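Local coordinates for protein thiamin pyrophosphokinase (Geobacillus thermodenitrificans, PDB 3K94) that probably catalyses the transfer of a pyrophosphate group from ATP to thiamine, forming thiamine diphosphate, the coenzyme form of vitamin B1, at residues B[32-37]-B[60-65]. Numbering follows the deposited sequence.
Sequences RGTMTL and VKLQQA
Selenomethionine at Met35 overlaps the CB and CG of Leu62, its SE lying 4.0 Å from Leu62 CB and almost as close to Leu62 CG. This is helix-to-helix packing in the alpha/beta catalytic domain of thiamin pyrophosphokinase: helix 33-40 follows strand 28-30, helix 56-65 follows the neighbouring parallel strand 46-48, and the two short segments cross at 53°. Their axes approach to 10.5 Å, and side chains of both helices fill the space between them. Met35 suits this place because its unbranched chain can fold. Its CG is anti to the carbonyl carbon, beside the backbone N, and further bends at chi2 and chi3 carry the methyl group around to Lys61, where Met35 CE meets Lys61 CB at 4.2 Å. The first methylene of this exposed lysine thus adds a little apolar contact at the edge, while its amino group runs on to a long, weak ion pair with Glu39 on the facing helix. Leu62 is the shared partner, a branched apolar residue directed at the other helix and wide enough to touch two neighbours in sequence. Beside Met35, Thr34 offers its methyl branch: with chi1 at -69°, CG2 lies anti to the backbone N and faces the leucine, while OG1 lies anti to the carbonyl carbon. No hydrogen bond joins the segments, and the interface is small, 153 Å² in all. Outside the two segments, Arg11 is touched by the Met35 side chain and donates from NH2 to the carbonyl of Arg32. The threonine and leucine side chains cross nearly at right angles, with Thr34 CG2 3.9 Å from Leu62 CD2.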
loop_
_atom_site.group_PDB
_atom_site.type_symbol
_atom_site.label_atom_id
_atom_site.label_comp_id
_atom_site.label_asym_id
_atom_site.label_seq_id
_atom_site.Cartn_x
_atom_site.Cartn_y
_atom_site.Cartn_z
ATOM N N ARG B 32 -6.009 2.713 18.930
ATOM C CA ARG B 32 -6.069 1.459 19.676
ATOM C C ARG B 32 -4.719 0.745 19.700
ATOM O O ARG B 32 -4.559 -0.291 20.349
ATOM C CB ARG B 32 -7.164 0.546 19.129
ATOM C CG ARG B 32 -6.910 0.049 17.725
ATOM C CD ARG B 32 -7.888 -1.050 17.363
ATOM N NE ARG B 32 -7.509 -1.713 16.124
ATOM C CZ ARG B 32 -7.825 -2.969 15.840
ATOM N NH1 ARG B 32 -8.525 -3.688 16.717
ATOM N NH2 ARG B 32 -7.443 -3.509 14.684
ATOM N N GLY B 33 -3.736 1.308 19.005
ATOM C CA GLY B 33 -2.376 0.810 19.130
ATOM C C GLY B 33 -1.897 0.798 20.584
ATOM O O GLY B 33 -1.036 0.013 20.961
ATOM N N THR B 34 -2.456 1.676 21.404
ATOM C CA THR B 34 -2.095 1.739 22.817
ATOM C C THR B 34 -2.440 0.451 23.564
ATOM O O THR B 34 -1.694 0.031 24.450
ATOM C CB THR B 34 -2.757 2.954 23.518
ATOM O OG1 THR B 34 -2.173 4.160 23.017
ATOM C CG2 THR B 34 -2.559 2.886 25.033
HETATM N N MSE B 35 -3.568 -0.166 23.211
HETATM C CA MSE B 35 -3.966 -1.441 23.815
HETATM C C MSE B 35 -2.950 -2.554 23.505
HETATM O O MSE B 35 -2.668 -3.405 24.354
HETATM C CB MSE B 35 -5.364 -1.873 23.341
HETATM C CG MSE B 35 -6.474 -0.917 23.653
HETATM SE SE MSE B 35 -6.357 -0.307 25.525
HETATM C CE MSE B 35 -6.509 -2.054 26.431
ATOM N N THR B 36 -2.410 -2.552 22.285
ATOM C CA THR B 36 -1.374 -3.521 21.907
ATOM C C THR B 36 -0.157 -3.391 22.824
ATOM O O THR B 36 0.385 -4.395 23.302
ATOM C CB THR B 36 -0.941 -3.346 20.443
ATOM O OG1 THR B 36 -2.081 -3.504 19.593
ATOM C CG2 THR B 36 0.136 -4.380 20.055
ATOM N N LEU B 37 0.260 -2.151 23.076
ATOM C CA LEU B 37 1.347 -1.884 24.017
ATOM C C LEU B 37 1.032 -2.424 25.418
ATOM O O LEU B 37 1.870 -3.079 26.031
ATOM C CB LEU B 37 1.654 -0.387 24.089
ATOM C CG LEU B 37 2.096 0.254 22.762
ATOM C CD1 LEU B 37 2.216 1.770 22.890
ATOM C CD2 LEU B 37 3.405 -0.352 22.279
ATOM N N VAL B 60 -11.290 1.082 30.282
ATOM C CA VAL B 60 -11.185 0.680 31.677
ATOM C C VAL B 60 -9.849 -0.037 31.967
ATOM O O VAL B 60 -9.190 0.247 32.969
ATOM C CB VAL B 60 -12.380 -0.188 32.133
ATOM C CG1 VAL B 60 -12.177 -0.656 33.562
ATOM C CG2 VAL B 60 -13.696 0.595 32.025
ATOM N N LYS B 61 -9.436 -0.949 31.091
ATOM C CA LYS B 61 -8.175 -1.665 31.303
ATOM C C LYS B 61 -6.970 -0.732 31.198
ATOM O O LYS B 61 -6.016 -0.822 31.970
ATOM C CB LYS B 61 -8.025 -2.811 30.299
ATOM C CG LYS B 61 -8.814 -4.055 30.641
ATOM C CD LYS B 61 -8.247 -5.261 29.907
ATOM C CE LYS B 61 -6.798 -5.521 30.329
ATOM N NZ LYS B 61 -6.198 -6.709 29.649
ATOM N N LEU B 62 -7.029 0.183 30.246
ATOM C CA LEU B 62 -5.960 1.150 30.037
ATOM C C LEU B 62 -5.779 2.092 31.231
ATOM O O LEU B 62 -4.662 2.253 31.737
ATOM C CB LEU B 62 -6.256 1.970 28.787
ATOM C CG LEU B 62 -5.153 2.716 28.046
ATOM C CD1 LEU B 62 -5.566 4.163 27.795
ATOM C CD2 LEU B 62 -3.806 2.629 28.754
ATOM N N GLN B 63 -6.856 2.736 31.680
ATOM C CA GLN B 63 -6.674 3.709 32.752
ATOM C C GLN B 63 -6.338 3.006 34.056
ATOM O O GLN B 63 -5.648 3.559 34.900
ATOM C CB GLN B 63 -7.842 4.696 32.882
ATOM C CG GLN B 63 -8.911 4.367 33.888
ATOM C CD GLN B 63 -8.473 4.473 35.336
ATOM O OE1 GLN B 63 -7.954 5.500 35.806
ATOM N NE2 GLN B 63 -8.699 3.399 36.062
ATOM N N GLN B 64 -6.815 1.777 34.208
ATOM C CA GLN B 64 -6.441 0.960 35.357
ATOM C C GLN B 64 -4.921 0.735 35.400
ATOM O O GLN B 64 -4.259 0.990 36.416
ATOM C CB GLN B 64 -7.194 -0.371 35.296
ATOM C CG GLN B 64 -6.453 -1.535 35.895
ATOM C CD GLN B 64 -6.371 -1.439 37.383
ATOM O OE1 GLN B 64 -5.488 -2.027 38.008
ATOM N NE2 GLN B 64 -7.289 -0.681 37.973
ATOM N N ALA B 65 -4.378 0.266 34.279
ATOM C CA ALA B 65 -2.948 0.027 34.135
ATOM C C ALA B 65 -2.112 1.306 34.237
ATOM O O ALA B 65 -1.121 1.329 34.948
ATOM C CB ALA B 65 -2.655 -0.700 32.812
#